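Local coordinates for CDP-4-keto-6-deoxy-D-glucose-3-dehydrase (Yersinia pseudotuberculosis, PDB 3BB8), which probably serves lipopolysaccharide sugar biosynthesis as a pyridoxal 5'-phosphate-dependent dehydratase that removes the C3 hydroxyl of CDP-4-keto-6-deoxy-D-glucose, at residues P100-R105 / S234-S239; A153-K158 / Y184-I189; R374-G379 / D402-Q407. The protein carries 1 engineered substitution. All coordinates share one frame; numbering follows the deposited sequence.

How the contacts relate
Contacts 1 and 2 both belong to the mixed sheet region of this aspartate aminotransferase fold, their centres 18 Å apart. Contact 2, where segments 153-158 and 184-189 meet at one end of parallel strands 159-165 and 187-191, is nested within the chain loop that contact 1 closes between a connection after helix 86-96 and the start of helix 235-245. The two touch directly, through a probable hydrogen bond from Trp187 NE1 to Arg105 O. Contact 3 follows in series, its centre 36 Å from that of contact 1 and 27 Å from that of contact 2. It packs helix 399-407 against a loop of the cofactor pocket, so only this contact adjoins the cofactor and the second subunit.

Contact 1. Residues P100-R105 / S234-S239; sequences PKLGVR and SAELKS
Leu237, which meets Leu102 across this contact, has its backbone N bonded to Ser234 OG at 3.0 Å, with an N-H...O angle of 176°. Ser234 is thus the N-cap of helix 235-245, and its hydroxyl takes up one of the N-H groups that the first turn of a helix cannot pair internally. The opening turn fixed in this way presents Glu236 and Leu237 to the short 3-10 segment that begins at Pro100. From Glu236 the chain reaches out fully extended, CG anti to the backbone N (chi1 177°), and its carboxylate ends beside a methyl group: OE2 lies 3.4 Å from Leu102 CD2. In the aspartate aminotransferase fold this brings together two connections between elements of the large sheet, since helix 235-245 follows strand 228-232 while segment 100-105 lies on the way from helix 86-96 to strand 112-115. The same Glu236 OE2 is 3.7 Å from Lys101 O. Two oxygens at that distance gain no attraction, and the carbonyl's negative end would, if anything, slightly raise the pKa of Glu236. Leucine packing supplies the apolar part. The other methyl of Leu102, CD1, meets Leu237 CD2 at 4.3 Å, a loose touch in a region where both side chains are buried. Leu237 also rests on Leu97 and Thr232, while Leu102 CD1 packs against the ring of Trp187 from contact 2.

Contact 2. Residues A153-K158 / Y184-I189; sequences AAVSDK and YNLWLI
Val155 packs over the ring of Tyr184 at one end of a beta-alpha-beta unit, in which parallel strands 159-165 and 187-191 are linked by helix 174-184. Segment 153-158 runs into the first strand, and segment 184-189 turns from the end of the helix into the second. The CH-pi interaction dominates: Val155 CG1 stands 3.7 Å from the centroid of the Tyr184 ring, 20° off its normal. It is displaced toward the CD2 side, where the methyl comes within 3.5 Å of Tyr184 CD2. With CG1 anti to the backbone N (chi1 -177°), the two methyls of Val155 serve different partners, CG1 the tyrosine and CG2 a leucine. Apolar packing then continues inward. Leu186 lies over Thr159 and Ile162 of the neighbouring strand, while Val155 also touches Ile114 and Val180, which ties the contact to strand 112-115 and to the connecting helix. Polar bonds act at its margins: Tyr184 OH is hydrogen-bonded to Glu152 OE2, and Ser156 forms an ST turn in which its OG accepts from Lys158 N at 3.3 Å. On the leucine side the packing is looser, with Val155 CG2 4.4 Å from Leu186 CD1.

Contact 3. Residues R374-G379 / D402-Q407; sequences RLLFAG and DRIMNQ
Gly379 brings its backbone right up to that of Met405, their CA atoms 3.9 Å apart, where the last residue of a type II' beta turn meets helix 399-407. The turn spans Leu376 to Gly379, is closed by Gly379 N bonding to Leu376 O at 3.2 Å, and belongs to the cofactor pocket of this aspartate aminotransferase fold. Its second residue, Phe377, touches the bound pyridoxal 5'-phosphate and sets its ring edge-to-face with Phe120. Phe377 O is hydrogen-bonded to Tyr276 OH of the second subunit, so the turn touches cofactor, helix and second subunit. No hydrogen bond crosses to the helix; the side-chain contact is apolar. Leu376, the centre of an inverse gamma turn, sends its side chain from the turn to the helix, and CD2 meets Ile404 CG2 at 3.3 Å, a tight approach for two methyl groups. That same Ile404 methyl lies 3.6 Å from Leu376 CB, so it sits alongside the leucine stem as well as its branch. It is placed there by its own torsion, for CG2 stands anti to the backbone N while CG1 is anti to the carbonyl carbon (chi1 -67°). Leu376 CD2 also has Ile404 CD1 at 4.1 Å. Leu376 also touches Leu168, and its side chain is about 8 Å from the bound pyridoxal 5'-phosphate. Met405 packs on Pro273 of the second subunit. Gly379 has no side chain to hold the helix off, and its CA lies 3.9 Å from Met405 CB.

Contact 1. Residues P100-R105 / S234-S239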
ATOM      1  N   PRO A 100       2.161 -21.497   4.591  1.00 41.48           N
ATOM      2  CA  PRO A 100       2.374 -22.928   4.823  1.00 41.35           C
ATOM      3  C   PRO A 100       2.828 -23.223   6.255  1.00 42.08           C
ATOM      4  O   PRO A 100       2.885 -24.377   6.668  1.00 44.83           O
ATOM      5  CB  PRO A 100       3.420 -23.302   3.772  1.00 40.76           C
ATOM      6  CG  PRO A 100       4.163 -22.006   3.546  1.00 42.20           C
ATOM      7  CD  PRO A 100       3.051 -20.994   3.527  1.00 40.45           C
ATOM      8  N   LYS A 101       3.150 -22.181   7.012  1.00 43.32           N
ATOM      9  CA  LYS A 101       3.553 -22.364   8.402  1.00 44.28           C
ATOM     10  C   LYS A 101       2.354 -22.796   9.254  1.00 45.19           C
ATOM     11  O   LYS A 101       2.520 -23.257  10.388  1.00 45.07           O
ATOM     12  CB  LYS A 101       4.129 -21.068   8.978  1.00 44.68           C
ATOM     13  CG  LYS A 101       5.480 -20.670   8.406  1.00 49.18           C
ATOM     14  CD  LYS A 101       6.079 -19.507   9.190  1.00 50.74           C
ATOM     15  CE  LYS A 101       7.446 -19.112   8.651  1.00 52.68           C
ATOM     16  NZ  LYS A 101       8.415 -20.249   8.665  1.00 54.52           N
ATOM     17  N   LEU A 102       1.149 -22.643   8.708  1.00 44.05           N
ATOM     18  CA  LEU A 102      -0.068 -23.007   9.425  1.00 43.74           C
ATOM     19  C   LEU A 102      -0.528 -24.421   9.067  1.00 43.23           C
ATOM     20  O   LEU A 102      -1.670 -24.815   9.325  1.00 42.09           O
ATOM     21  CB  LEU A 102      -1.169 -21.984   9.119  1.00 41.17           C
ATOM     22  CG  LEU A 102      -0.776 -20.562   9.524  1.00 40.46           C
ATOM     23  CD1 LEU A 102      -1.866 -19.587   9.107  1.00 41.00           C
ATOM     24  CD2 LEU A 102      -0.536 -20.495  11.024  1.00 37.59           C
ATOM     25  N   GLY A 103       0.385 -25.176   8.470  1.00 43.19           N
ATOM     26  CA  GLY A 103       0.099 -26.542   8.091  1.00 42.75           C
ATOM     27  C   GLY A 103      -1.268 -26.786   7.488  1.00 43.49           C
ATOM     28  O   GLY A 103      -1.732 -26.025   6.640  1.00 42.22           O
ATOM     29  N   VAL A 104      -1.917 -27.856   7.947  1.00 42.53           N
ATOM     30  CA  VAL A 104      -3.225 -28.265   7.454  1.00 42.60           C
ATOM     31  C   VAL A 104      -4.306 -27.180   7.449  1.00 42.84           C
ATOM     32  O   VAL A 104      -5.233 -27.238   6.642  1.00 43.18           O
ATOM     33  CB  VAL A 104      -3.756 -29.484   8.259  1.00 42.66           C
ATOM     34  CG1 VAL A 104      -4.298 -29.029   9.610  1.00 41.46           C
ATOM     35  CG2 VAL A 104      -4.817 -30.219   7.454  1.00 43.22           C
ATOM     36  N   ARG A 105      -4.202 -26.187   8.329  1.00 42.08           N
ATOM     37  CA  ARG A 105      -5.230 -25.159   8.338  1.00 43.31           C
ATOM     38  C   ARG A 105      -4.871 -23.837   7.657  1.00 44.51           C
ATOM     39  O   ARG A 105      -5.309 -22.768   8.075  1.00 44.55           O
ATOM     40  CB  ARG A 105      -5.725 -24.913   9.766  1.00 42.94           C
ATOM     41  CG  ARG A 105      -4.707 -24.425  10.768  1.00 40.75           C
ATOM     42  CD  ARG A 105      -5.396 -24.288  12.128  1.00 41.56           C
ATOM     43  NE  ARG A 105      -6.743 -23.735  11.969  1.00 37.70           N
ATOM     44  CZ  ARG A 105      -7.296 -22.821  12.757  1.00 35.41           C
ATOM     45  NH1 ARG A 105      -6.632 -22.327  13.792  1.00 34.29           N
ATOM     46  NH2 ARG A 105      -8.519 -22.385  12.491  1.00 35.65           N
ATOM     47  N   SER A 234      -2.082 -13.360  18.513  1.00 43.00           N
ATOM     48  CA  SER A 234      -1.165 -14.438  18.195  1.00 42.26           C
ATOM     49  C   SER A 234       0.183 -13.963  17.662  1.00 41.80           C
ATOM     50  O   SER A 234       0.252 -13.235  16.674  1.00 41.39           O
ATOM     51  CB  SER A 234      -1.803 -15.359  17.168  1.00 40.99           C
ATOM     52  OG  SER A 234      -0.819 -16.161  16.546  1.00 43.39           O
ATOM     53  N   ALA A 235       1.253 -14.396  18.321  1.00 41.80           N
ATOM     54  CA  ALA A 235       2.605 -14.042  17.911  1.00 40.47           C
ATOM     55  C   ALA A 235       2.897 -14.691  16.569  1.00 37.52           C
ATOM     56  O   ALA A 235       3.577 -14.119  15.726  1.00 39.53           O
ATOM     57  CB  ALA A 235       3.609 -14.520  18.948  1.00 42.61           C
ATOM     58  N   GLU A 236       2.383 -15.892  16.369  1.00 34.89           N
ATOM     59  CA  GLU A 236       2.596 -16.579  15.109  1.00 36.15           C
ATOM     60  C   GLU A 236       1.988 -15.809  13.933  1.00 37.26           C
ATOM     61  O   GLU A 236       2.656 -15.589  12.925  1.00 37.08           O
ATOM     62  CB  GLU A 236       2.001 -17.977  15.163  1.00 35.80           C
ATOM     63  CG  GLU A 236       2.110 -18.737  13.855  1.00 38.84           C
ATOM     64  CD  GLU A 236       1.518 -20.115  13.976  1.00 39.10           C
ATOM     65  OE1 GLU A 236       0.607 -20.244  14.809  1.00 42.59           O
ATOM     66  OE2 GLU A 236       1.941 -21.050  13.258  1.00 38.38           O
ATOM     67  N   LEU A 237       0.726 -15.396  14.062  1.00 36.74           N
ATOM     68  CA  LEU A 237       0.073 -14.647  12.992  1.00 35.70           C
ATOM     69  C   LEU A 237       0.770 -13.302  12.773  1.00 35.37           C
ATOM     70  O   LEU A 237       0.923 -12.855  11.644  1.00 35.68           O
ATOM     71  CB  LEU A 237      -1.410 -14.417  13.311  1.00 32.52           C
ATOM     72  CG  LEU A 237      -2.289 -15.666  13.368  1.00 32.31           C
ATOM     73  CD1 LEU A 237      -3.735 -15.262  13.605  1.00 35.27           C
ATOM     74  CD2 LEU A 237      -2.167 -16.442  12.088  1.00 30.38           C
ATOM     75  N   LYS A 238       1.190 -12.673  13.862  1.00 34.53           N
ATOM     76  CA  LYS A 238       1.871 -11.394  13.800  1.00 35.99           C
ATOM     77  C   LYS A 238       3.127 -11.531  12.944  1.00 38.83           C
ATOM     78  O   LYS A 238       3.421 -10.663  12.114  1.00 41.62           O
ATOM     79  CB  LYS A 238       2.228 -10.944  15.217  1.00 36.97           C
ATOM     80  CG  LYS A 238       2.926  -9.597  15.332  1.00 39.16           C
ATOM     81  CD  LYS A 238       4.397  -9.693  14.970  1.00 42.37           C
ATOM     82  CE  LYS A 238       5.133  -8.427  15.360  1.00 45.82           C
ATOM     83  NZ  LYS A 238       6.605  -8.553  15.144  1.00 50.62           N
ATOM     84  N   SER A 239       3.866 -12.622  13.139  1.00 37.20           N
ATOM     85  CA  SER A 239       5.082 -12.846  12.362  1.00 37.32           C
ATOM     86  C   SER A 239       4.795 -13.117  10.894  1.00 34.32           C
ATOM     87  O   SER A 239       5.515 -12.637  10.031  1.00 32.65           O
ATOM     88  CB  SER A 239       5.899 -13.999  12.947  1.00 36.75           C
ATOM     89  OG  SER A 239       6.603 -13.544  14.086  1.00 44.23           O
TER

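Contact 2. Residues A153-K158 / Y184-I189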
ATOM      1  N   ALA A 153     -25.671 -23.034   7.666  1.00 54.03           N
ATOM      2  CA  ALA A 153     -26.006 -23.716   6.420  1.00 53.98           C
ATOM      3  C   ALA A 153     -25.056 -23.418   5.268  1.00 54.45           C
ATOM      4  O   ALA A 153     -25.046 -24.140   4.270  1.00 54.70           O
ATOM      5  CB  ALA A 153     -27.437 -23.380   6.011  1.00 52.45           C
ATOM      6  N   ALA A 154     -24.262 -22.359   5.394  1.00 54.12           N
ATOM      7  CA  ALA A 154     -23.322 -22.005   4.332  1.00 54.00           C
ATOM      8  C   ALA A 154     -21.990 -22.741   4.492  1.00 54.24           C
ATOM      9  O   ALA A 154     -21.136 -22.708   3.603  1.00 54.12           O
ATOM     10  CB  ALA A 154     -23.092 -20.499   4.319  1.00 52.27           C
ATOM     11  N   VAL A 155     -21.817 -23.409   5.628  1.00 54.22           N
ATOM     12  CA  VAL A 155     -20.592 -24.148   5.891  1.00 54.19           C
ATOM     13  C   VAL A 155     -20.561 -25.468   5.129  1.00 55.51           C
ATOM     14  O   VAL A 155     -21.583 -26.146   4.990  1.00 55.39           O
ATOM     15  CB  VAL A 155     -20.437 -24.452   7.383  1.00 52.74           C
ATOM     16  CG1 VAL A 155     -19.119 -25.169   7.628  1.00 53.40           C
ATOM     17  CG2 VAL A 155     -20.506 -23.164   8.182  1.00 50.72           C
ATOM     18  N   SER A 156     -19.382 -25.819   4.624  1.00 56.21           N
ATOM     19  CA  SER A 156     -19.204 -27.064   3.891  1.00 57.34           C
ATOM     20  C   SER A 156     -17.804 -27.614   4.134  1.00 58.39           C
ATOM     21  O   SER A 156     -17.044 -27.081   4.944  1.00 57.67           O
ATOM     22  CB  SER A 156     -19.417 -26.852   2.387  1.00 57.20           C
ATOM     23  OG  SER A 156     -18.343 -26.139   1.803  1.00 56.05           O
ATOM     24  N   ASP A 157     -17.479 -28.688   3.426  1.00 59.03           N
ATOM     25  CA  ASP A 157     -16.181 -29.331   3.550  1.00 60.33           C
ATOM     26  C   ASP A 157     -15.045 -28.419   3.087  1.00 59.14           C
ATOM     27  O   ASP A 157     -13.888 -28.629   3.449  1.00 59.13           O
ATOM     28  CB  ASP A 157     -16.176 -30.629   2.739  1.00 64.58           C
ATOM     29  CG  ASP A 157     -16.677 -30.430   1.312  1.00 69.34           C
ATOM     30  OD1 ASP A 157     -17.787 -29.868   1.139  1.00 72.25           O
ATOM     31  OD2 ASP A 157     -15.967 -30.838   0.365  1.00 71.85           O
ATOM     32  N   LYS A 158     -15.379 -27.404   2.295  1.00 57.02           N
ATOM     33  CA  LYS A 158     -14.378 -26.475   1.785  1.00 54.49           C
ATOM     34  C   LYS A 158     -14.278 -25.175   2.575  1.00 52.86           C
ATOM     35  O   LYS A 158     -13.422 -24.339   2.295  1.00 52.63           O
ATOM     36  CB  LYS A 158     -14.665 -26.160   0.321  1.00 53.83           C
ATOM     37  CG  LYS A 158     -14.507 -27.358  -0.589  1.00 56.04           C
ATOM     38  CD  LYS A 158     -14.812 -26.998  -2.028  1.00 57.37           C
ATOM     39  CE  LYS A 158     -14.524 -28.163  -2.965  1.00 58.47           C
ATOM     40  NZ  LYS A 158     -14.831 -27.797  -4.377  1.00 59.05           N
ATOM     41  N   TYR A 184     -16.753 -25.499  13.705  1.00 54.26           N
ATOM     42  CA  TYR A 184     -16.071 -26.025  12.529  1.00 52.02           C
ATOM     43  C   TYR A 184     -14.583 -25.691  12.447  1.00 49.70           C
ATOM     44  O   TYR A 184     -13.938 -25.967  11.435  1.00 47.50           O
ATOM     45  CB  TYR A 184     -16.778 -25.546  11.259  1.00 54.65           C
ATOM     46  CG  TYR A 184     -18.183 -26.085  11.119  1.00 56.61           C
ATOM     47  CD1 TYR A 184     -19.253 -25.493  11.790  1.00 56.85           C
ATOM     48  CD2 TYR A 184     -18.436 -27.218  10.343  1.00 57.48           C
ATOM     49  CE1 TYR A 184     -20.544 -26.018  11.692  1.00 58.02           C
ATOM     50  CE2 TYR A 184     -19.719 -27.753  10.239  1.00 57.92           C
ATOM     51  CZ  TYR A 184     -20.767 -27.150  10.915  1.00 57.92           C
ATOM     52  OH  TYR A 184     -22.028 -27.690  10.819  1.00 56.23           O
ATOM     53  N   ASN A 185     -14.045 -25.110  13.515  1.00 47.95           N
ATOM     54  CA  ASN A 185     -12.634 -24.738  13.574  1.00 47.03           C
ATOM     55  C   ASN A 185     -12.239 -23.814  12.422  1.00 46.62           C
ATOM     56  O   ASN A 185     -11.146 -23.931  11.853  1.00 44.84           O
ATOM     57  CB  ASN A 185     -11.759 -25.992  13.550  1.00 48.02           C
ATOM     58  CG  ASN A 185     -11.874 -26.799  14.817  1.00 49.23           C
ATOM     59  OD1 ASN A 185     -11.489 -26.343  15.897  1.00 50.73           O
ATOM     60  ND2 ASN A 185     -12.413 -28.005  14.697  1.00 49.01           N
ATOM     61  N   LEU A 186     -13.138 -22.896  12.090  1.00 45.18           N
ATOM     62  CA  LEU A 186     -12.912 -21.946  11.014  1.00 43.29           C
ATOM     63  C   LEU A 186     -12.152 -20.735  11.530  1.00 41.15           C
ATOM     64  O   LEU A 186     -12.315 -20.336  12.685  1.00 40.70           O
ATOM     65  CB  LEU A 186     -14.247 -21.468  10.449  1.00 44.28           C
ATOM     66  CG  LEU A 186     -15.233 -22.510   9.929  1.00 46.91           C
ATOM     67  CD1 LEU A 186     -16.553 -21.822   9.601  1.00 45.66           C
ATOM     68  CD2 LEU A 186     -14.657 -23.210   8.704  1.00 46.94           C
ATOM     69  N   TRP A 187     -11.316 -20.166  10.664  1.00 38.16           N
ATOM     70  CA  TRP A 187     -10.556 -18.960  10.989  1.00 34.33           C
ATOM     71  C   TRP A 187     -11.562 -17.817  11.010  1.00 32.33           C
ATOM     72  O   TRP A 187     -12.510 -17.821  10.226  1.00 31.23           O
ATOM     73  CB  TRP A 187      -9.527 -18.652   9.891  1.00 33.60           C
ATOM     74  CG  TRP A 187      -8.306 -19.498   9.898  1.00 29.23           C
ATOM     75  CD1 TRP A 187      -7.959 -20.450   8.984  1.00 30.35           C
ATOM     76  CD2 TRP A 187      -7.238 -19.436  10.844  1.00 28.04           C
ATOM     77  NE1 TRP A 187      -6.732 -20.983   9.303  1.00 30.40           N
ATOM     78  CE2 TRP A 187      -6.269 -20.376  10.441  1.00 26.93           C
ATOM     79  CE3 TRP A 187      -7.005 -18.670  11.993  1.00 27.90           C
ATOM     80  CZ2 TRP A 187      -5.086 -20.571  11.143  1.00 28.69           C
ATOM     81  CZ3 TRP A 187      -5.833 -18.861  12.687  1.00 28.58           C
ATOM     82  CH2 TRP A 187      -4.886 -19.804  12.261  1.00 27.33           C
ATOM     83  N   LEU A 188     -11.364 -16.837  11.883  1.00 32.64           N
ATOM     84  CA  LEU A 188     -12.278 -15.698  11.928  1.00 33.35           C
ATOM     85  C   LEU A 188     -11.574 -14.348  11.797  1.00 33.01           C
ATOM     86  O   LEU A 188     -10.747 -13.981  12.642  1.00 31.47           O
ATOM     87  CB  LEU A 188     -13.100 -15.685  13.229  1.00 32.70           C
ATOM     88  CG  LEU A 188     -13.976 -14.419  13.348  1.00 33.58           C
ATOM     89  CD1 LEU A 188     -15.114 -14.510  12.346  1.00 27.69           C
ATOM     90  CD2 LEU A 188     -14.524 -14.248  14.763  1.00 31.76           C
ATOM     91  N   ILE A 189     -11.909 -13.599  10.748  1.00 32.59           N
ATOM     92  CA  ILE A 189     -11.321 -12.273  10.568  1.00 31.94           C
ATOM     93  C   ILE A 189     -12.383 -11.187  10.750  1.00 32.98           C
ATOM     94  O   ILE A 189     -13.397 -11.164  10.049  1.00 31.32           O
ATOM     95  CB  ILE A 189     -10.669 -12.112   9.179  1.00 30.89           C
ATOM     96  CG1 ILE A 189      -9.437 -13.015   9.088  1.00 31.97           C
ATOM     97  CG2 ILE A 189     -10.245 -10.656   8.960  1.00 27.44           C
ATOM     98  CD1 ILE A 189      -8.859 -13.134   7.721  1.00 28.28           C
TER

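Contact 3. Residues R374-G379 / D402-Q407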
ATOM      1  N   ARG A 374     -24.884   8.786   1.758  1.00 32.56           N
ATOM      2  CA  ARG A 374     -24.044   7.777   1.136  1.00 33.16           C
ATOM      3  C   ARG A 374     -24.837   6.491   1.080  1.00 32.10           C
ATOM      4  O   ARG A 374     -25.552   6.162   2.025  1.00 34.34           O
ATOM      5  CB  ARG A 374     -22.771   7.528   1.967  1.00 32.33           C
ATOM      6  CG  ARG A 374     -21.795   8.681   2.009  1.00 32.80           C
ATOM      7  CD  ARG A 374     -21.113   8.829   0.680  1.00 34.75           C
ATOM      8  NE  ARG A 374     -20.153   9.929   0.676  1.00 37.79           N
ATOM      9  CZ  ARG A 374     -20.476  11.208   0.529  1.00 40.00           C
ATOM     10  NH1 ARG A 374     -21.747  11.568   0.369  1.00 43.09           N
ATOM     11  NH2 ARG A 374     -19.522  12.129   0.534  1.00 40.27           N
ATOM     12  N   LEU A 375     -24.718   5.756  -0.016  1.00 30.32           N
ATOM     13  CA  LEU A 375     -25.407   4.488  -0.090  1.00 30.98           C
ATOM     14  C   LEU A 375     -24.551   3.532   0.753  1.00 31.82           C
ATOM     15  O   LEU A 375     -23.421   3.870   1.100  1.00 31.74           O
ATOM     16  CB  LEU A 375     -25.517   4.031  -1.548  1.00 31.63           C
ATOM     17  CG  LEU A 375     -26.301   4.999  -2.459  1.00 32.59           C
ATOM     18  CD1 LEU A 375     -26.679   4.285  -3.750  1.00 30.20           C
ATOM     19  CD2 LEU A 375     -27.576   5.491  -1.754  1.00 30.13           C
ATOM     20  N   LEU A 376     -25.081   2.365   1.102  1.00 31.13           N
ATOM     21  CA  LEU A 376     -24.333   1.416   1.918  1.00 31.21           C
ATOM     22  C   LEU A 376     -23.245   0.672   1.132  1.00 31.97           C
ATOM     23  O   LEU A 376     -23.277  -0.559   0.991  1.00 30.83           O
ATOM     24  CB  LEU A 376     -25.299   0.420   2.586  1.00 31.27           C
ATOM     25  CG  LEU A 376     -24.729  -0.400   3.756  1.00 34.25           C
ATOM     26  CD1 LEU A 376     -24.075   0.529   4.734  1.00 35.61           C
ATOM     27  CD2 LEU A 376     -25.824  -1.188   4.453  1.00 35.91           C
ATOM     28  N   PHE A 377     -22.292   1.447   0.618  1.00 31.93           N
ATOM     29  CA  PHE A 377     -21.165   0.933  -0.153  1.00 33.18           C
ATOM     30  C   PHE A 377     -21.679   0.148  -1.358  1.00 34.33           C
ATOM     31  O   PHE A 377     -22.590   0.599  -2.046  1.00 36.60           O
ATOM     32  CB  PHE A 377     -20.263   0.054   0.721  1.00 32.99           C
ATOM     33  CG  PHE A 377     -19.800   0.739   1.985  1.00 32.87           C
ATOM     34  CD1 PHE A 377     -19.294   2.040   1.945  1.00 32.81           C
ATOM     35  CD2 PHE A 377     -19.913   0.106   3.221  1.00 35.93           C
ATOM     36  CE1 PHE A 377     -18.912   2.703   3.121  1.00 34.60           C
ATOM     37  CE2 PHE A 377     -19.532   0.760   4.409  1.00 35.44           C
ATOM     38  CZ  PHE A 377     -19.034   2.061   4.355  1.00 35.29           C
ATOM     39  N   ALA A 378     -21.112  -1.022  -1.618  1.00 33.92           N
ATOM     40  CA  ALA A 378     -21.537  -1.812  -2.774  1.00 35.19           C
ATOM     41  C   ALA A 378     -23.005  -2.263  -2.833  1.00 35.27           C
ATOM     42  O   ALA A 378     -23.460  -2.766  -3.864  1.00 35.07           O
ATOM     43  CB  ALA A 378     -20.611  -3.030  -2.920  1.00 33.46           C
ATOM     44  N   GLY A 379     -23.747  -2.082  -1.743  1.00 35.10           N
ATOM     45  CA  GLY A 379     -25.139  -2.505  -1.733  1.00 33.15           C
ATOM     46  C   GLY A 379     -25.212  -4.019  -1.785  1.00 33.02           C
ATOM     47  O   GLY A 379     -25.447  -4.674  -0.773  1.00 32.88           O
ATOM     48  N   ASP A 402     -30.530  -6.977  -1.168  1.00 37.52           N
ATOM     49  CA  ASP A 402     -31.099  -6.272  -2.312  1.00 39.64           C
ATOM     50  C   ASP A 402     -31.884  -5.062  -1.826  1.00 39.56           C
ATOM     51  O   ASP A 402     -31.850  -3.991  -2.439  1.00 40.39           O
ATOM     52  CB  ASP A 402     -32.031  -7.192  -3.109  1.00 41.68           C
ATOM     53  CG  ASP A 402     -31.283  -8.068  -4.088  1.00 43.85           C
ATOM     54  OD1 ASP A 402     -30.388  -7.539  -4.778  1.00 44.94           O
ATOM     55  OD2 ASP A 402     -31.596  -9.273  -4.176  1.00 45.15           O
ATOM     56  N   ARG A 403     -32.590  -5.232  -0.716  1.00 39.11           N
ATOM     57  CA  ARG A 403     -33.374  -4.130  -0.182  1.00 41.81           C
ATOM     58  C   ARG A 403     -32.430  -2.994   0.201  1.00 41.10           C
ATOM     59  O   ARG A 403     -32.743  -1.816   0.004  1.00 41.30           O
ATOM     60  CB  ARG A 403     -34.176  -4.582   1.042  1.00 42.63           C
ATOM     61  CG  ARG A 403     -35.364  -3.686   1.331  1.00 45.15           C
ATOM     62  CD  ARG A 403     -35.995  -3.988   2.669  1.00 46.49           C
ATOM     63  NE  ARG A 403     -37.027  -3.008   2.992  1.00 46.50           N
ATOM     64  CZ  ARG A 403     -37.393  -2.691   4.229  1.00 47.12           C
ATOM     65  NH1 ARG A 403     -36.808  -3.276   5.271  1.00 43.18           N
ATOM     66  NH2 ARG A 403     -38.343  -1.786   4.424  1.00 45.86           N
ATOM     67  N   ILE A 404     -31.263  -3.351   0.734  1.00 38.71           N
ATOM     68  CA  ILE A 404     -30.293  -2.345   1.142  1.00 36.84           C
ATOM     69  C   ILE A 404     -29.746  -1.642  -0.081  1.00 36.36           C
ATOM     70  O   ILE A 404     -29.584  -0.424  -0.094  1.00 33.57           O
ATOM     71  CB  ILE A 404     -29.122  -2.979   1.942  1.00 37.42           C
ATOM     72  CG1 ILE A 404     -29.644  -3.505   3.287  1.00 36.80           C
ATOM     73  CG2 ILE A 404     -28.024  -1.953   2.167  1.00 34.44           C
ATOM     74  CD1 ILE A 404     -28.589  -4.162   4.146  1.00 38.00           C
ATOM     75  N   MET A 405     -29.472  -2.421  -1.120  1.00 38.24           N
ATOM     76  CA  MET A 405     -28.942  -1.871  -2.358  1.00 38.01           C
ATOM     77  C   MET A 405     -29.909  -0.855  -2.943  1.00 37.29           C
ATOM     78  O   MET A 405     -29.492   0.170  -3.478  1.00 37.87           O
ATOM     79  CB  MET A 405     -28.697  -2.989  -3.375  1.00 39.82           C
ATOM     80  CG  MET A 405     -28.218  -2.494  -4.736  1.00 40.15           C
ATOM     81  SD  MET A 405     -28.228  -3.801  -5.975  1.00 42.42           S
ATOM     82  CE  MET A 405     -29.981  -4.170  -6.019  1.00 41.39           C
ATOM     83  N   ASN A 406     -31.204  -1.139  -2.826  1.00 36.57           N
ATOM     84  CA  ASN A 406     -32.231  -0.253  -3.373  1.00 37.07           C
ATOM     85  C   ASN A 406     -32.802   0.810  -2.456  1.00 36.12           C
ATOM     86  O   ASN A 406     -33.070   1.925  -2.896  1.00 36.08           O
ATOM     87  CB  ASN A 406     -33.424  -1.065  -3.882  1.00 37.80           C
ATOM     88  CG  ASN A 406     -33.089  -1.912  -5.076  1.00 36.46           C
ATOM     89  OD1 ASN A 406     -32.690  -1.393  -6.119  1.00 35.78           O
ATOM     90  ND2 ASN A 406     -33.247  -3.229  -4.933  1.00 34.01           N
ATOM     91  N   GLN A 407     -32.987   0.473  -1.185  1.00 36.95           N
ATOM     92  CA  GLN A 407     -33.635   1.400  -0.259  1.00 37.86           C
ATOM     93  C   GLN A 407     -32.845   1.995   0.902  1.00 38.21           C
ATOM     94  O   GLN A 407     -33.359   2.865   1.610  1.00 38.78           O
ATOM     95  CB  GLN A 407     -34.876   0.709   0.307  1.00 38.52           C
ATOM     96  CG  GLN A 407     -35.814   0.155  -0.757  1.00 39.61           C
ATOM     97  CD  GLN A 407     -36.547   1.253  -1.491  1.00 41.40           C
ATOM     98  OE1 GLN A 407     -37.265   2.045  -0.878  1.00 45.41           O
ATOM     99  NE2 GLN A 407     -36.375   1.312  -2.801  1.00 40.08           N
TER